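Local coordinates for protein enoyl-CoA hydratase (Bacillus halodurans, PDB 3LKE) that probably catalyses the hydration of enoyl-CoA thioesters, or a related acyl-CoA reaction, as a trimeric member of the crotonase family, at residues Y16-Y21 / I53-H58; M119-D124 / Y151-I156; M141-D146 / A240-T245. All coordinates share one frame; numbering follows the deposited sequence.

Interaction 1 (Y16-Y21 / I53-H58); sequences YITLDY and ILQSKH
D20 and H58 meet just past the ends of two parallel strands, where H58 NE2 donates to D20 OD1 at 2.6 Å. The bond is short but bent, 143° at the hydrogen: it reaches the oxygen on its anti side, out of the carboxylate plane, and the carboxylate and imidazole planes are steeply inclined to each other. The other oxygen, D20 OD2, lies 3.6 Å from K57 NZ in a salt bridge, and a water spans the same two atoms; H7 also bonds OD2. With CG anti to the backbone N (chi1 -170°), the carboxylate of D20 reaches over to the loop that follows the neighbouring strand and serves both the imidazole N-H of H58 and the ammonium of K57, which probably favours its ionised form.

Within the strands, Q55 NE2 donates to T18 OG1 at 3.1 Å, and the hydroxyl lies almost in the amide plane. Q55 CG sits between its own backbone N and carbonyl carbon, chi1 60°, and from there the extended chain carries the amide over to T18. Beside it Y16 CD2 rests 3.7 Å from I53 CB, while T18 CG2 presses on K57 CB. Y16, T18, I53 and Q55 share one face of the sheet, and K57 comes in from just past the strand end. On the other, the apolar I17, L54 and L19 suit a buried layer.

Parallel pairing sets this spacing: I17 N bonds I53 O at 2.7 Å and L19 N bonds Q55 O, with I17 O and L19 O accepting from Q55 N and K57 N.

The two strands are the ends of a beta-alpha-beta unit, with helix 30-45 packed on I17. L201 of helix 190-205 covers Y16 and I53, and strands 6-10 and 103-108 continue the sheet.

Interaction 2 (M119-D124 / Y151-I156); sequences MMLACD and YFLPRI
L121 and F152 run alongside each other with their ends pointing opposite ways, so that they touch at their bases: L121 CB lies 3.9 Å from F152 CB. From there the ring of F152 runs along the backbone of the short 3-10 turn 119-122. One face of the ring lies against the peptide group between L121 and A122, with L121 C and A122 N both about 4.1 Å above its plane, near the ring's periphery rather than over its middle. Its far end, CZ, comes 3.8 Å from A122 CB. Alanine suits this place because its small side chain lets the ring come close to the backbone. The opposite face of F152 has Y151 CD2 above its centre, so the ring is sandwiched between Y151 and the turn, which probably limits its rotation about chi2.

The two methyls of L121 part to different helix residues: CD1 meets L153 CD2, and CD2 meets I156 CD1, each at 3.9 Å. L121 CG stands anti to its carbonyl carbon, chi1 -66°, which carries this fork onto the helix surface. An alanine in place of F152 would probably leave the L121-A122 peptide without its aromatic cover and open a gap beside A122.

No hydrogen bond crosses the contact; V94 of helix 81-98 and L227 of helix 223-241 add apolar cover to F152. I156, at the border, packs on E160 of the second subunit and has a glycerol near its side chain. The arrangement is apolar core packing of the crotonase fold, in which helix 149-157 lies against the turn that leads from helix 115-118 into strand 125-129.

Interaction 3 (M141-D146 / A240-T245); sequences MGISPD and ALFKQT
L241 and F242 make a small, buried van der Waals contact with the loop G142-S144, in which leucine and phenylalanine hydrocarbon packs on both apolar and polar atoms of the loop, and no hydrogen bond passes between the two segments. It lies at the C-terminal part of helix 223-241 and the turn that follows, against the loop that connects helix 138-141 with helix 149-157.

L241 points toward the loop. Its CD1 methyl comes 3.4 Å from S144 OG and also lies near S144 N and I143 CA, so one branch of the leucine rests along the loop backbone. The other branch, CD2, lies more loosely, 4.3 Å from G142 O. F242 follows with its ring: CE1 meets I143 CG2 at 3.6 Å, the two side chains passing at a slant. I143 carries CG2 anti to its carbonyl carbon while CG1 takes the place between N and carbonyl carbon, chi1 62°, and this sends the CG2 methyl to the ring.

Both backbones turn sharply here. G142, with its positive phi of 77°, is the C-prime residue of a Schellman motif closing helix 138-141, a conformation that glycine adopts readily and residues with a side chain much less so. On the other side, a type I turn runs from L241 to Q244, closed by Q244 N bonding L241 O at 3.0 Å, and leads toward helix 245-253, whose I247 and L251 pack on I143 and F242 respectively.

The third subunit adds cover: its L218 packs on S144 and its Y208 on L241. Leucine, isoleucine and phenylalanine suit such a site because, with no hydrogen bond across it, the contact depends on close packing. The price is that G142 O and S144 N are buried here with no polar partner in the model, so burying hydrocarbon probably offsets the cost of desolvating them.

Overall arrangement
From the N terminus, interaction 1 comes first: strand 14-19 runs out, helix 30-45 brings the chain back, and strand 51-56 pairs beside it, closing the loop before the others open. Interactions 2 and 3 cross, since 119-124, 141-146, 151-156 and 240-245 alternate along the chain. Interaction 2 ties the turn before strand 125-129 to helix 149-157; interaction 3 closes a much longer loop, fastening the segment ahead of that helix to the C-terminal part of helix 223-241. Interactions 1 and 2 touch, with L54 packing on C123 and M120. Interaction 3 lies across the chain's centre from interaction 1, their centres about 29 Å apart.

Interaction 1 (Y16-Y21 / I53-H58)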
loop_
_atom_site.group_PDB
_atom_site.type_symbol
_atom_site.label_atom_id
_atom_site.label_comp_id
_atom_site.label_asym_id
_atom_site.label_seq_id
_atom_site.Cartn_x
_atom_site.Cartn_y
_atom_site.Cartn_z
ATOM N N TYR A 16 -24.074 -18.938 6.518
ATOM C CA TYR A 16 -22.932 -19.707 6.993
ATOM C C TYR A 16 -22.569 -20.776 5.980
ATOM O O TYR A 16 -23.394 -21.635 5.645
ATOM C CB TYR A 16 -23.243 -20.351 8.350
ATOM C CG TYR A 16 -23.397 -19.339 9.468
ATOM C CD1 TYR A 16 -24.603 -18.671 9.663
ATOM C CD2 TYR A 16 -22.333 -19.033 10.305
ATOM C CE1 TYR A 16 -24.753 -17.739 10.673
ATOM C CE2 TYR A 16 -22.473 -18.106 11.327
ATOM C CZ TYR A 16 -23.694 -17.466 11.504
ATOM O OH TYR A 16 -23.835 -16.534 12.503
ATOM N N ILE A 17 -21.340 -20.702 5.470
ATOM C CA ILE A 17 -20.835 -21.667 4.499
ATOM C C ILE A 17 -19.812 -22.531 5.217
ATOM O O ILE A 17 -18.790 -22.027 5.690
ATOM C CB ILE A 17 -20.177 -20.968 3.271
ATOM C CG1 ILE A 17 -21.208 -20.108 2.533
ATOM C CG2 ILE A 17 -19.565 -21.997 2.331
ATOM C CD1 ILE A 17 -20.653 -19.385 1.294
ATOM N N THR A 18 -20.105 -23.828 5.328
ATOM C CA THR A 18 -19.281 -24.730 6.128
ATOM C C THR A 18 -18.609 -25.803 5.291
ATOM O O THR A 18 -19.273 -26.562 4.572
ATOM C CB THR A 18 -20.139 -25.426 7.223
ATOM O OG1 THR A 18 -20.801 -24.423 8.004
ATOM C CG2 THR A 18 -19.272 -26.283 8.137
ATOM N N LEU A 19 -17.285 -25.861 5.372
ATOM C CA LEU A 19 -16.525 -26.878 4.667
ATOM C C LEU A 19 -16.601 -28.177 5.456
ATOM O O LEU A 19 -16.353 -28.192 6.660
ATOM C CB LEU A 19 -15.065 -26.467 4.513
ATOM C CG LEU A 19 -14.803 -25.080 3.915
ATOM C CD1 LEU A 19 -13.311 -24.832 3.838
ATOM C CD2 LEU A 19 -15.447 -24.956 2.548
ATOM N N ASP A 20 -16.919 -29.261 4.756
ATOM C CA ASP A 20 -17.130 -30.559 5.388
ATOM C C ASP A 20 -16.642 -31.660 4.446
ATOM O O ASP A 20 -17.434 -32.312 3.764
ATOM C CB ASP A 20 -18.615 -30.722 5.715
ATOM C CG ASP A 20 -18.893 -31.933 6.590
ATOM O OD1 ASP A 20 -17.926 -32.614 6.981
ATOM O OD2 ASP A 20 -20.080 -32.189 6.880
ATOM N N TYR A 21 -15.329 -31.862 4.411
ATOM C CA TYR A 21 -14.698 -32.778 3.464
ATOM C C TYR A 21 -13.615 -33.541 4.196
ATOM O O TYR A 21 -12.445 -33.414 3.880
ATOM C CB TYR A 21 -14.079 -31.971 2.318
ATOM C CG TYR A 21 -13.713 -32.727 1.053
ATOM C CD1 TYR A 21 -13.930 -34.095 0.925
ATOM C CD2 TYR A 21 -13.146 -32.053 -0.031
ATOM C CE1 TYR A 21 -13.595 -34.769 -0.249
ATOM C CE2 TYR A 21 -12.814 -32.712 -1.201
ATOM C CZ TYR A 21 -13.037 -34.070 -1.311
ATOM O OH TYR A 21 -12.697 -34.724 -2.485
ATOM N N ILE A 53 -20.418 -15.970 6.240
ATOM C CA ILE A 53 -19.387 -16.498 7.121
ATOM C C ILE A 53 -18.862 -17.817 6.561
ATOM O O ILE A 53 -19.646 -18.728 6.302
ATOM C CB ILE A 53 -19.973 -16.789 8.531
ATOM C CG1 ILE A 53 -20.560 -15.516 9.141
ATOM C CG2 ILE A 53 -18.901 -17.376 9.448
ATOM C CD1 ILE A 53 -19.523 -14.445 9.412
ATOM N N LEU A 54 -17.544 -17.922 6.375
ATOM C CA LEU A 54 -16.939 -19.165 5.881
ATOM C C LEU A 54 -16.232 -19.847 7.034
ATOM O O LEU A 54 -15.500 -19.197 7.787
ATOM C CB LEU A 54 -15.958 -18.872 4.736
ATOM C CG LEU A 54 -16.632 -18.346 3.466
ATOM C CD1 LEU A 54 -16.081 -16.956 3.156
ATOM C CD2 LEU A 54 -16.412 -19.279 2.302
ATOM N N GLN A 55 -16.480 -21.146 7.210
ATOM C CA GLN A 55 -15.957 -21.857 8.372
ATOM C C GLN A 55 -15.776 -23.344 8.072
ATOM O O GLN A 55 -16.167 -23.815 7.012
ATOM C CB GLN A 55 -16.913 -21.686 9.562
ATOM C CG GLN A 55 -18.310 -22.227 9.308
ATOM C CD GLN A 55 -19.272 -21.899 10.454
ATOM O OE1 GLN A 55 -18.935 -21.149 11.373
ATOM N NE2 GLN A 55 -20.470 -22.461 10.396
ATOM N N SER A 56 -15.180 -24.060 9.024
ATOM C CA SER A 56 -14.961 -25.497 8.922
ATOM C C SER A 56 -15.701 -26.168 10.067
ATOM O O SER A 56 -15.711 -25.653 11.191
ATOM C CB SER A 56 -13.474 -25.836 9.039
ATOM O OG SER A 56 -13.296 -27.253 9.125
ATOM N N LYS A 57 -16.302 -27.313 9.780
ATOM C CA LYS A 57 -17.034 -28.063 10.799
ATOM C C LYS A 57 -16.106 -28.983 11.584
ATOM O O LYS A 57 -16.533 -29.648 12.534
ATOM C CB LYS A 57 -18.153 -28.891 10.165
ATOM C CG LYS A 57 -19.010 -29.610 11.193
ATOM C CD LYS A 57 -19.745 -30.800 10.605
ATOM C CE LYS A 57 -20.747 -30.370 9.553
ATOM N NZ LYS A 57 -22.006 -31.152 9.723
ATOM N N HIS A 58 -14.840 -29.033 11.190
ATOM C CA HIS A 58 -13.915 -29.980 11.788
ATOM C C HIS A 58 -12.856 -29.311 12.645
ATOM O O HIS A 58 -12.116 -28.428 12.191
ATOM C CB HIS A 58 -13.300 -30.889 10.723
ATOM C CG HIS A 58 -14.323 -31.633 9.925
ATOM N ND1 HIS A 58 -14.998 -32.733 10.422
ATOM C CD2 HIS A 58 -14.814 -31.421 8.682
ATOM C CE1 HIS A 58 -15.851 -33.167 9.514
ATOM N NE2 HIS A 58 -15.757 -32.394 8.448
HETATM O O HOH W 1 -21.895 -33.788 8.335
#

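Interaction 2 (M119-D124 / Y151-I156)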
loop_
_atom_site.group_PDB
_atom_site.type_symbol
_atom_site.label_atom_id
_atom_site.label_comp_id
_atom_site.label_asym_id
_atom_site.label_seq_id
_atom_site.Cartn_x
_atom_site.Cartn_y
_atom_site.Cartn_z
ATOM N N MET A 119 -7.289 -18.454 -0.321
ATOM C CA MET A 119 -8.637 -18.120 -0.815
ATOM C C MET A 119 -9.358 -17.166 0.143
ATOM O O MET A 119 -10.062 -16.248 -0.288
ATOM C CB MET A 119 -9.479 -19.377 -1.091
ATOM C CG MET A 119 -9.125 -20.062 -2.418
ATOM S SD MET A 119 -10.384 -21.227 -3.028
ATOM C CE MET A 119 -11.754 -20.818 -1.885
ATOM N N MET A 120 -9.151 -17.359 1.440
ATOM C CA MET A 120 -9.862 -16.553 2.427
ATOM C C MET A 120 -9.319 -15.126 2.528
ATOM O O MET A 120 -9.920 -14.281 3.181
ATOM C CB MET A 120 -9.886 -17.230 3.803
ATOM C CG MET A 120 -10.567 -18.618 3.807
ATOM S SD MET A 120 -12.297 -18.616 3.240
ATOM C CE MET A 120 -12.146 -19.392 1.655
ATOM N N LEU A 121 -8.177 -14.857 1.885
ATOM C CA LEU A 121 -7.641 -13.501 1.876
ATOM C C LEU A 121 -8.542 -12.540 1.108
ATOM O O LEU A 121 -8.407 -11.317 1.237
ATOM C CB LEU A 121 -6.217 -13.492 1.316
ATOM C CG LEU A 121 -5.202 -14.230 2.181
ATOM C CD1 LEU A 121 -3.840 -14.271 1.468
ATOM C CD2 LEU A 121 -5.070 -13.537 3.532
ATOM N N ALA A 122 -9.484 -13.093 0.340
ATOM C CA ALA A 122 -10.481 -12.280 -0.343
ATOM C C ALA A 122 -11.561 -11.734 0.592
ATOM O O ALA A 122 -12.324 -10.850 0.208
ATOM C CB ALA A 122 -11.120 -13.059 -1.458
ATOM N N CYS A 123 -11.631 -12.268 1.810
ATOM C CA CYS A 123 -12.693 -11.877 2.743
ATOM C C CYS A 123 -12.398 -10.523 3.373
ATOM O O CYS A 123 -11.245 -10.080 3.428
ATOM C CB CYS A 123 -12.854 -12.903 3.869
ATOM S SG CYS A 123 -13.496 -14.494 3.340
ATOM N N ASP A 124 -13.457 -9.876 3.850
ATOM C CA ASP A 124 -13.341 -8.582 4.521
ATOM C C ASP A 124 -12.620 -8.680 5.856
ATOM O O ASP A 124 -11.961 -7.751 6.277
ATOM C CB ASP A 124 -14.714 -7.986 4.770
ATOM C CG ASP A 124 -15.429 -7.615 3.496
ATOM O OD1 ASP A 124 -14.762 -7.215 2.507
ATOM O OD2 ASP A 124 -16.669 -7.700 3.492
ATOM N N TYR A 151 -1.705 -11.865 -5.899
ATOM C CA TYR A 151 -2.391 -10.574 -5.799
ATOM C C TYR A 151 -2.494 -10.127 -4.327
ATOM O O TYR A 151 -2.116 -9.015 -3.954
ATOM C CB TYR A 151 -3.803 -10.676 -6.409
ATOM C CG TYR A 151 -4.591 -9.397 -6.295
ATOM C CD1 TYR A 151 -4.446 -8.388 -7.244
ATOM C CD2 TYR A 151 -5.467 -9.183 -5.227
ATOM C CE1 TYR A 151 -5.151 -7.214 -7.140
ATOM C CE2 TYR A 151 -6.172 -8.008 -5.107
ATOM C CZ TYR A 151 -6.007 -7.025 -6.065
ATOM O OH TYR A 151 -6.697 -5.841 -5.956
ATOM N N PHE A 152 -2.996 -11.022 -3.479
ATOM C CA PHE A 152 -3.280 -10.637 -2.105
ATOM C C PHE A 152 -2.073 -10.502 -1.205
ATOM O O PHE A 152 -1.986 -9.538 -0.455
ATOM C CB PHE A 152 -4.308 -11.579 -1.462
ATOM C CG PHE A 152 -5.677 -11.439 -2.041
ATOM C CD1 PHE A 152 -6.457 -10.344 -1.713
ATOM C CD2 PHE A 152 -6.188 -12.404 -2.910
ATOM C CE1 PHE A 152 -7.725 -10.199 -2.231
ATOM C CE2 PHE A 152 -7.458 -12.264 -3.448
ATOM C CZ PHE A 152 -8.229 -11.157 -3.112
ATOM N N LEU A 153 -1.151 -11.455 -1.255
ATOM C CA LEU A 153 -0.001 -11.376 -0.355
ATOM C C LEU A 153 0.764 -10.038 -0.396
ATOM O O LEU A 153 0.984 -9.410 0.636
ATOM C CB LEU A 153 0.947 -12.555 -0.550
ATOM C CG LEU A 153 0.373 -13.919 -0.130
ATOM C CD1 LEU A 153 1.311 -15.049 -0.542
ATOM C CD2 LEU A 153 0.068 -13.978 1.373
ATOM N N PRO A 154 1.196 -9.599 -1.588
ATOM C CA PRO A 154 1.960 -8.343 -1.532
ATOM C C PRO A 154 1.113 -7.136 -1.139
ATOM O O PRO A 154 1.643 -6.194 -0.543
ATOM C CB PRO A 154 2.516 -8.187 -2.957
ATOM C CG PRO A 154 1.669 -9.094 -3.818
ATOM C CD PRO A 154 1.204 -10.219 -2.923
ATOM N N ARG A 155 -0.182 -7.158 -1.440
ATOM C CA ARG A 155 -1.043 -6.041 -1.052
ATOM C C ARG A 155 -1.258 -5.999 0.457
ATOM O O ARG A 155 -1.358 -4.921 1.055
ATOM C CB ARG A 155 -2.373 -6.078 -1.819
ATOM C CG ARG A 155 -2.207 -5.551 -3.250
ATOM C CD ARG A 155 -3.354 -5.906 -4.177
ATOM N NE ARG A 155 -3.086 -5.377 -5.510
ATOM C CZ ARG A 155 -2.226 -5.921 -6.370
ATOM N NH1 ARG A 155 -1.553 -7.020 -6.047
ATOM N NH2 ARG A 155 -2.033 -5.366 -7.557
ATOM N N ILE A 156 -1.262 -7.174 1.074
ATOM C CA ILE A 156 -1.531 -7.272 2.504
ATOM C C ILE A 156 -0.276 -7.129 3.359
ATOM O O ILE A 156 -0.242 -6.340 4.304
ATOM C CB ILE A 156 -2.253 -8.590 2.822
ATOM C CG1 ILE A 156 -3.591 -8.617 2.079
ATOM C CG2 ILE A 156 -2.428 -8.749 4.340
ATOM C CD1 ILE A 156 -4.359 -9.975 2.162
#

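Interaction 3 (M141-D146 / A240-T245)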
loop_
_atom_site.group_PDB
_atom_site.type_symbol
_atom_site.label_atom_id
_atom_site.label_comp_id
_atom_site.label_asym_id
_atom_site.label_seq_id
_atom_site.Cartn_x
_atom_site.Cartn_y
_atom_site.Cartn_z
ATOM N N MET A 141 8.033 -26.454 -3.275
ATOM C CA MET A 141 7.258 -27.229 -4.254
ATOM C C MET A 141 7.729 -26.936 -5.691
ATOM O O MET A 141 7.518 -27.729 -6.608
ATOM C CB MET A 141 5.743 -26.956 -4.118
ATOM C CG MET A 141 5.130 -27.234 -2.726
ATOM S SD MET A 141 3.437 -26.572 -2.508
ATOM C CE MET A 141 2.581 -27.588 -3.685
ATOM N N GLY A 142 8.377 -25.793 -5.888
ATOM C CA GLY A 142 8.809 -25.408 -7.218
ATOM C C GLY A 142 7.665 -24.888 -8.072
ATOM O O GLY A 142 7.719 -24.945 -9.302
ATOM N N ILE A 143 6.621 -24.367 -7.428
ATOM C CA ILE A 143 5.532 -23.753 -8.174
ATOM C C ILE A 143 5.346 -22.273 -7.844
ATOM O O ILE A 143 5.936 -21.758 -6.892
ATOM C CB ILE A 143 4.219 -24.491 -7.966
ATOM C CG1 ILE A 143 3.821 -24.448 -6.493
ATOM C CG2 ILE A 143 4.350 -25.937 -8.458
ATOM C CD1 ILE A 143 2.382 -24.857 -6.263
ATOM N N SER A 144 4.539 -21.593 -8.657
ATOM C CA SER A 144 4.232 -20.177 -8.436
ATOM C C SER A 144 2.962 -20.057 -7.601
ATOM O O SER A 144 2.188 -21.006 -7.503
ATOM C CB SER A 144 4.054 -19.458 -9.767
ATOM O OG SER A 144 3.282 -20.252 -10.663
ATOM N N PRO A 145 2.743 -18.888 -6.987
ATOM C CA PRO A 145 1.551 -18.756 -6.142
ATOM C C PRO A 145 0.304 -18.690 -6.999
ATOM O O PRO A 145 0.319 -18.076 -8.068
ATOM C CB PRO A 145 1.753 -17.409 -5.442
ATOM C CG PRO A 145 3.190 -17.029 -5.702
ATOM C CD PRO A 145 3.574 -17.674 -6.981
ATOM N N ASP A 146 -0.765 -19.322 -6.531
ATOM C CA ASP A 146 -2.020 -19.311 -7.252
ATOM C C ASP A 146 -3.194 -19.005 -6.322
ATOM O O ASP A 146 -2.992 -18.614 -5.162
ATOM C CB ASP A 146 -2.224 -20.655 -7.953
ATOM C CG ASP A 146 -2.433 -21.790 -6.967
ATOM O OD1 ASP A 146 -2.219 -21.573 -5.750
ATOM O OD2 ASP A 146 -2.812 -22.894 -7.404
ATOM N N ALA A 240 2.172 -23.757 -17.071
ATOM C CA ALA A 240 3.464 -23.848 -17.736
ATOM C C ALA A 240 4.470 -24.576 -16.848
ATOM O O ALA A 240 5.286 -25.346 -17.327
ATOM C CB ALA A 240 3.972 -22.451 -18.110
ATOM N N LEU A 241 4.415 -24.336 -15.541
ATOM C CA LEU A 241 5.356 -24.989 -14.642
ATOM C C LEU A 241 5.030 -26.483 -14.461
ATOM O O LEU A 241 5.927 -27.306 -14.270
ATOM C CB LEU A 241 5.383 -24.278 -13.285
ATOM C CG LEU A 241 6.173 -22.973 -13.229
ATOM C CD1 LEU A 241 5.783 -22.164 -11.986
ATOM C CD2 LEU A 241 7.678 -23.255 -13.246
ATOM N N PHE A 242 3.750 -26.825 -14.516
ATOM C CA PHE A 242 3.338 -28.220 -14.314
ATOM C C PHE A 242 3.686 -29.107 -15.516
ATOM O O PHE A 242 3.511 -30.326 -15.470
ATOM C CB PHE A 242 1.852 -28.309 -13.978
ATOM C CG PHE A 242 1.578 -28.348 -12.508
ATOM C CD1 PHE A 242 1.807 -27.232 -11.720
ATOM C CD2 PHE A 242 1.095 -29.503 -11.906
ATOM C CE1 PHE A 242 1.567 -27.260 -10.368
ATOM C CE2 PHE A 242 0.852 -29.542 -10.542
ATOM C CZ PHE A 242 1.086 -28.421 -9.771
ATOM N N LYS A 243 4.200 -28.487 -16.576
ATOM C CA LYS A 243 4.657 -29.219 -17.759
ATOM C C LYS A 243 6.141 -29.546 -17.645
ATOM O O LYS A 243 6.690 -30.279 -18.469
ATOM C CB LYS A 243 4.428 -28.392 -19.026
ATOM C CG LYS A 243 2.972 -28.125 -19.349
ATOM C CD LYS A 243 2.847 -27.430 -20.697
ATOM C CE LYS A 243 1.397 -27.095 -21.014
ATOM N NZ LYS A 243 1.257 -26.341 -22.297
ATOM N N GLN A 244 6.792 -28.985 -16.631
ATOM C CA GLN A 244 8.227 -29.169 -16.443
ATOM C C GLN A 244 8.477 -30.334 -15.487
ATOM O O GLN A 244 7.821 -30.448 -14.456
ATOM C CB GLN A 244 8.872 -27.864 -15.943
ATOM C CG GLN A 244 8.703 -26.711 -16.936
ATOM C CD GLN A 244 9.158 -25.346 -16.413
ATOM O OE1 GLN A 244 10.206 -25.212 -15.771
ATOM N NE2 GLN A 244 8.371 -24.321 -16.711
ATOM N N THR A 245 9.414 -31.207 -15.837
ATOM C CA THR A 245 9.638 -32.427 -15.063
ATOM C C THR A 245 10.047 -32.182 -13.609
ATOM O O THR A 245 9.824 -33.037 -12.751
ATOM C CB THR A 245 10.686 -33.345 -15.733
ATOM O OG1 THR A 245 11.963 -32.701 -15.735
ATOM C CG2 THR A 245 10.274 -33.664 -17.155
#